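Local coordinates for protein alginate lyase (Paenibacillus sp. FPU-7, PDB 6KFN) that degrades the polysaccharide alginate by eliminative cleavage of its glycosidic bonds, probably in mannuronate-containing chains, on a right-handed parallel beta-helix scaffold, at residues A[6-10]-A[11-15]; A[115-118]-A[119-122]; A[163-166]-A[167-170]. All coordinates share one frame; numbering follows the deposited sequence.

Interaction 1 (A[6-10]-A[11-15]); sequences ISCAT and ASCLQ
Cys-8, at the end of strand 4-8, and Cys-13, in the first turn of helix 11-19, are joined by a disulfide that ties this strand-turn-helix unit together at the N-terminal end of the beta-helix. The SG-SG bond between Cys-8 and Cys-13 is 2.1 Å long, with a left-handed twist (chi3 -71°). Because Cys-13 holds SG opposite its own backbone N (chi1 -176°), the sulfur swings off the helix toward the strand, which runs roughly antiparallel to the helix axis. Cysteine suits both places, since Cys-8 CB and Cys-13 CB come within 3.5 Å of each other, close enough for a covalent bridge to fasten the strand end to the helix start.

Thr-10 is the N-cap residue, and its backbone carbonyl opens the helical bonding pattern: Leu-14 N donates to Thr-10 O at 3.1 Å, with a fairly straight N-H...O angle of 161°. The next bond in the series, from Gln-15 N to Ala-11 O, is 2.8 Å. The hydroxyl of threonine can lie over the first turn of a helix; here Thr-10 OG1 stands 3.0 Å from Cys-13 N. In the conformer of Ser-12 described here, its OG is hydrogen-bonded to Thr-10 OG1 at 3.0 Å; a second conformer makes this link less certain.

Further along, Ser-12 O has Ser-16 OG as a partner, while the backbone of Cys-8 is hydrogen-bonded to Val-28 and Ala-30 in and just after the neighbouring parallel strand. Leu-14, a buried apolar residue of the helix, packs on Ile-27 and Phe-39. The bridge and the cap meet at one methylene: Cys-13 CB sits 3.1 Å from Cys-8 SG and 3.4 Å from Thr-10 OG1.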
# COMPACT_ATOMS: atom_id res chain seq x y z
N ILE A 6 25.44 11.39 0.01
CA ILE A 6 25.97 10.49 -1.01
C ILE A 6 25.15 10.71 -2.27
O ILE A 6 23.97 10.38 -2.29
CB ILE A 6 25.96 9.01 -0.57
CG1 ILE A 6 26.47 8.82 0.88
CG2 ILE A 6 26.82 8.24 -1.55
CD1 ILE A 6 25.40 8.93 1.97
N SER A 7 25.76 11.32 -3.27
CA SER A 7 25.05 11.68 -4.51
C SER A 7 25.31 10.60 -5.54
O SER A 7 26.45 10.42 -5.96
CB SER A 7 25.59 13.05 -4.99
OG SER A 7 25.33 14.05 -4.02
N CYS A 8 24.30 9.89 -5.98
CA CYS A 8 24.51 8.78 -6.90
C CYS A 8 23.79 8.98 -8.22
O CYS A 8 22.63 9.38 -8.26
CB CYS A 8 24.02 7.47 -6.30
SG CYS A 8 25.07 6.83 -4.97
N ALA A 9 24.44 8.55 -9.28
CA ALA A 9 23.86 8.53 -10.63
C ALA A 9 24.02 7.18 -11.32
O ALA A 9 23.67 7.07 -12.49
CB ALA A 9 24.44 9.65 -11.48
N THR A 10 24.49 6.15 -10.61
CA THR A 10 24.56 4.80 -11.13
C THR A 10 24.04 3.82 -10.08
O THR A 10 24.02 4.08 -8.87
CB THR A 10 25.99 4.38 -11.47
OG1 THR A 10 26.73 4.25 -10.25
CG2 THR A 10 26.66 5.41 -12.40
N ALA A 11 23.62 2.67 -10.59
CA ALA A 11 23.20 1.57 -9.74
C ALA A 11 24.30 1.10 -8.82
O ALA A 11 24.05 0.79 -7.65
CB ALA A 11 22.66 0.41 -10.59
N SER A 12 25.54 1.08 -9.30
CA SER A 12 26.64 0.65 -8.45
C SER A 12 26.82 1.61 -7.28
O SER A 12 27.04 1.18 -6.15
CB SER A 12 27.93 0.52 -9.25
OG SER A 12 28.36 1.78 -9.70
N CYS A 13 26.71 2.93 -7.53
CA CYS A 13 26.79 3.91 -6.46
C CYS A 13 25.69 3.67 -5.43
O CYS A 13 25.94 3.65 -4.23
CB CYS A 13 26.72 5.30 -7.04
SG CYS A 13 26.91 6.67 -5.91
N LEU A 14 24.46 3.45 -5.90
CA LEU A 14 23.35 3.23 -4.98
C LEU A 14 23.53 1.95 -4.18
O LEU A 14 23.32 1.94 -2.96
CB LEU A 14 22.04 3.20 -5.77
CG LEU A 14 20.81 2.84 -4.91
CD1 LEU A 14 20.61 3.76 -3.73
CD2 LEU A 14 19.56 2.87 -5.82
N GLN A 15 23.94 0.86 -4.84
CA GLN A 15 24.16 -0.39 -4.14
C GLN A 15 25.18 -0.19 -3.01
O GLN A 15 25.02 -0.68 -1.89
CB GLN A 15 24.63 -1.45 -5.14
CG GLN A 15 25.02 -2.79 -4.59
CD GLN A 15 24.93 -3.84 -5.70
OE1 GLN A 15 25.31 -3.57 -6.84
NE2 GLN A 15 24.39 -5.01 -5.38

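Interaction 2 (A[115-118]-A[119-122]); sequences GDEG and VHFR
Glu-117 reaches forward along the chain to His-120, three residues on, just where the loop after strand 110-114 becomes strand 119-122. Its CB already points toward the strand. Glu-117 CG follows and packs 4.0 Å from His-120 CB, a methylene-to-methylene contact. A bend at the next bond (chi2 -85°) then turns the carboxylate toward the ring, bringing Glu-117 CD to 3.6 Å from His-120 ND1. At the tip the branches part. Glu-117 OE2 accepts a hydrogen bond from His-120 ND1 at 2.7 Å that is nearly straight, with an N-H...O angle of 173°. OE1 makes a salt bridge with Lys-94, whose NZ also pairs with Asp-116 OD2.

The two flat groups are far from coplanar, their planes standing 54° apart. OE2 lies close to the plane of the imidazole, at its edge, whereas the ring approaches OE2 on its anti side and somewhat out of the carboxylate plane. Glutamate fits here because its chain is long enough to span the turn and its two oxygens can serve two different donors.

The ring's rotation is fixed from both ends, as His-120 NE2 is hydrogen-bonded to Gly-152 O. Arg-122, two residues further along the strand, lays its CD over one face of the His-120 imidazole, 3.8 Å above the plane and toward the rim. The ring of Tyr-150 also meets the imidazole, and Met-97 touches it. This is a histidine-carboxylate hydrogen bond where a loop enters strand 119-122 of the right-handed parallel beta-helix, between strands 94-99 and 149-151, with a bound sodium ion about 8 Å from the Glu-117 side chain.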
# COMPACT_ATOMS: atom_id res chain seq x y z
N GLY A 115 4.55 -6.67 -11.20
CA GLY A 115 3.98 -7.98 -11.51
C GLY A 115 2.87 -8.41 -10.56
O GLY A 115 1.82 -8.91 -11.00
N ASP A 116 3.10 -8.26 -9.25
CA ASP A 116 2.15 -8.57 -8.19
C ASP A 116 1.79 -7.25 -7.50
O ASP A 116 1.26 -6.36 -8.16
CB ASP A 116 2.72 -9.65 -7.25
CG ASP A 116 2.87 -11.03 -7.89
OD1 ASP A 116 2.43 -11.29 -9.01
OD2 ASP A 116 3.45 -11.88 -7.14
N GLU A 117 2.09 -7.12 -6.19
CA GLU A 117 1.55 -6.03 -5.39
C GLU A 117 2.51 -4.84 -5.32
O GLU A 117 3.73 -4.97 -5.29
CB GLU A 117 1.13 -6.51 -4.00
CG GLU A 117 2.22 -6.88 -3.00
CD GLU A 117 2.78 -8.30 -3.07
OE1 GLU A 117 2.65 -8.97 -4.12
OE2 GLU A 117 3.42 -8.76 -2.07
N GLY A 118 1.92 -3.65 -5.24
CA GLY A 118 2.70 -2.43 -5.24
C GLY A 118 3.56 -2.24 -4.00
O GLY A 118 4.78 -2.05 -4.11
N VAL A 119 2.92 -2.24 -2.84
CA VAL A 119 3.57 -2.03 -1.55
C VAL A 119 3.08 -3.10 -0.61
O VAL A 119 1.86 -3.33 -0.53
CB VAL A 119 3.28 -0.63 -0.99
CG1 VAL A 119 3.88 -0.43 0.42
CG2 VAL A 119 3.80 0.44 -1.95
N HIS A 120 3.97 -3.73 0.14
CA HIS A 120 3.58 -4.77 1.08
C HIS A 120 4.29 -4.55 2.41
O HIS A 120 5.52 -4.55 2.48
CB HIS A 120 3.93 -6.13 0.51
CG HIS A 120 3.34 -7.31 1.23
ND1 HIS A 120 3.11 -8.47 0.56
CD2 HIS A 120 2.88 -7.51 2.49
CE1 HIS A 120 2.60 -9.37 1.38
NE2 HIS A 120 2.49 -8.82 2.57
N PHE A 121 3.50 -4.33 3.47
CA PHE A 121 4.00 -4.26 4.85
C PHE A 121 3.94 -5.68 5.43
O PHE A 121 2.84 -6.21 5.60
CB PHE A 121 3.14 -3.34 5.70
CG PHE A 121 3.05 -1.92 5.19
CD1 PHE A 121 4.02 -1.02 5.50
CD2 PHE A 121 2.00 -1.51 4.41
CE1 PHE A 121 3.96 0.29 5.05
CE2 PHE A 121 1.91 -0.21 3.96
CZ PHE A 121 2.91 0.71 4.29
N ARG A 122 5.09 -6.30 5.69
CA ARG A 122 5.12 -7.72 6.04
C ARG A 122 5.98 -7.96 7.27
O ARG A 122 6.86 -7.17 7.64
CB ARG A 122 5.62 -8.52 4.82
CG ARG A 122 5.34 -10.02 4.87
CD ARG A 122 5.69 -10.74 3.59
NE ARG A 122 7.14 -10.78 3.41
CZ ARG A 122 7.73 -11.33 2.36
NH1 ARG A 122 7.03 -11.93 1.41
NH2 ARG A 122 9.05 -11.29 2.25

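Interaction 3 (A[163-166]-A[167-170]); sequences KSAD and RNVI
Asn-168 and Ala-165 meet through a shared water at the bend that leads into strand 169-171. Water 1 donates to Ala-165 O at 2.7 Å and accepts from Asn-168 N at 2.9 Å; a weak third bond comes from Asn-168 ND2. A second water does similar work between Asp-166 and Arg-167, donating to Asp-166 OD2 at 2.5 Å and accepting from Arg-167 NH1 at 2.9 Å, at the edge of the guanidinium and in its plane. The opposite charges do not pair directly: Asp-166 OD2 is 4.3 Å from Arg-167 NH1 and well out of the guanidinium plane. Instead, Asp-166 CB lies over one face of that group, 3.7 Å from Arg-167 NH1, because a bend in the arginine chain (chi3 -61°) folds it back.

The backbone of Arg-167 is left-handed (phi 59°), and the chain bends there between Asp-166 and Asn-168. The next shell fixes these groups: Asp-166 OD1 accepts from Val-191 N, and Arg-167 NE forms a salt bridge with Asp-127 OD1. The buried amide of Asn-168 is gripped at both atoms, ND2 giving to Ser-125 O and OD1 accepting from Asn-128 ND2. Were the amide lost to an alanine here, Ser-125 O and Asn-128 ND2 would probably be left without their mates at a buried turn.

Asn-128 and Asn-168 stand just before strands 129-131 and 169-171, which pair in parallel, so their amide-to-amide bond links successive coils, as in the asparagine stacks of parallel beta-helices; strand 194-196 flanks 169-171 on its other edge.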
# COMPACT_ATOMS: atom_id res chain seq x y z
N LYS A 163 2.43 -11.67 11.83
CA LYS A 163 1.17 -11.11 11.34
C LYS A 163 0.98 -9.66 11.75
O LYS A 163 0.13 -8.95 11.16
CB LYS A 163 0.00 -11.95 11.89
CG LYS A 163 -0.28 -11.75 13.38
CD LYS A 163 -1.25 -12.77 13.91
CE LYS A 163 -1.69 -12.44 15.32
NZ LYS A 163 -2.42 -13.55 15.99
N SER A 164 1.68 -9.20 12.77
CA SER A 164 1.39 -7.91 13.42
C SER A 164 2.09 -6.75 12.70
O SER A 164 2.94 -6.05 13.26
CB SER A 164 1.79 -7.97 14.88
OG SER A 164 1.03 -8.95 15.59
N ALA A 165 1.69 -6.54 11.45
CA ALA A 165 2.10 -5.37 10.68
C ALA A 165 1.10 -4.27 11.02
O ALA A 165 0.06 -4.10 10.36
CB ALA A 165 2.11 -5.69 9.19
N ASP A 166 1.39 -3.54 12.11
CA ASP A 166 0.40 -2.77 12.84
C ASP A 166 0.62 -1.27 12.72
O ASP A 166 1.74 -0.78 12.56
CB ASP A 166 0.41 -3.17 14.30
CG ASP A 166 -0.14 -4.61 14.54
OD1 ASP A 166 -0.67 -5.23 13.60
OD2 ASP A 166 -0.04 -5.11 15.68
N ARG A 167 -0.49 -0.53 12.85
CA ARG A 167 -0.46 0.92 12.93
C ARG A 167 0.19 1.57 11.70
O ARG A 167 0.76 2.65 11.79
CB ARG A 167 0.19 1.42 14.24
CG ARG A 167 -0.50 0.88 15.49
CD ARG A 167 0.28 1.26 16.78
NE ARG A 167 1.61 0.71 16.79
CZ ARG A 167 1.95 -0.55 16.98
NH1 ARG A 167 1.08 -1.42 17.47
NH2 ARG A 167 3.17 -0.95 16.71
N ASN A 168 0.06 0.91 10.55
CA ASN A 168 0.53 1.51 9.31
C ASN A 168 -0.52 2.45 8.76
O ASN A 168 -1.72 2.22 8.87
CB ASN A 168 0.89 0.41 8.30
CG ASN A 168 2.05 -0.41 8.79
OD1 ASN A 168 3.13 0.13 9.05
ND2 ASN A 168 1.86 -1.73 8.92
N VAL A 169 -0.03 3.55 8.18
CA VAL A 169 -0.86 4.65 7.71
C VAL A 169 -0.69 4.83 6.21
O VAL A 169 0.43 4.89 5.71
CB VAL A 169 -0.53 5.94 8.46
CG1 VAL A 169 -1.35 7.11 7.94
CG2 VAL A 169 -0.74 5.76 9.98
N ILE A 170 -1.82 4.97 5.52
CA ILE A 170 -1.91 5.23 4.10
C ILE A 170 -2.67 6.55 3.99
O ILE A 170 -3.84 6.60 4.36
CB ILE A 170 -2.66 4.09 3.39
CG1 ILE A 170 -1.89 2.75 3.54
CG2 ILE A 170 -2.93 4.45 1.93
CD1 ILE A 170 -2.69 1.54 3.49
O HOH W 1 -1.15 -1.69 9.87
O HOH W 2 1.56 -4.32 17.49

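Along the chain the three contacts come in series, and they run up the beta-helix from its N-terminal end. Interaction 1 is remote from the others: its centre lies about 24 Å from that of interaction 2 and about 31 Å from that of interaction 3. Interactions 2 and 3 are about 14 Å apart between centres and touch, Phe-121 O packing on Ala-165 CB at 3.7 Å. Strands 4-8 and 169-171 belong to the same run of parallel pairings, whereas strand 119-122 lies on another face of the coil, within the row from 39-41 to 293-294. One contact thus lies at the first coil, and the other two lie on different faces of the middle of the solenoid.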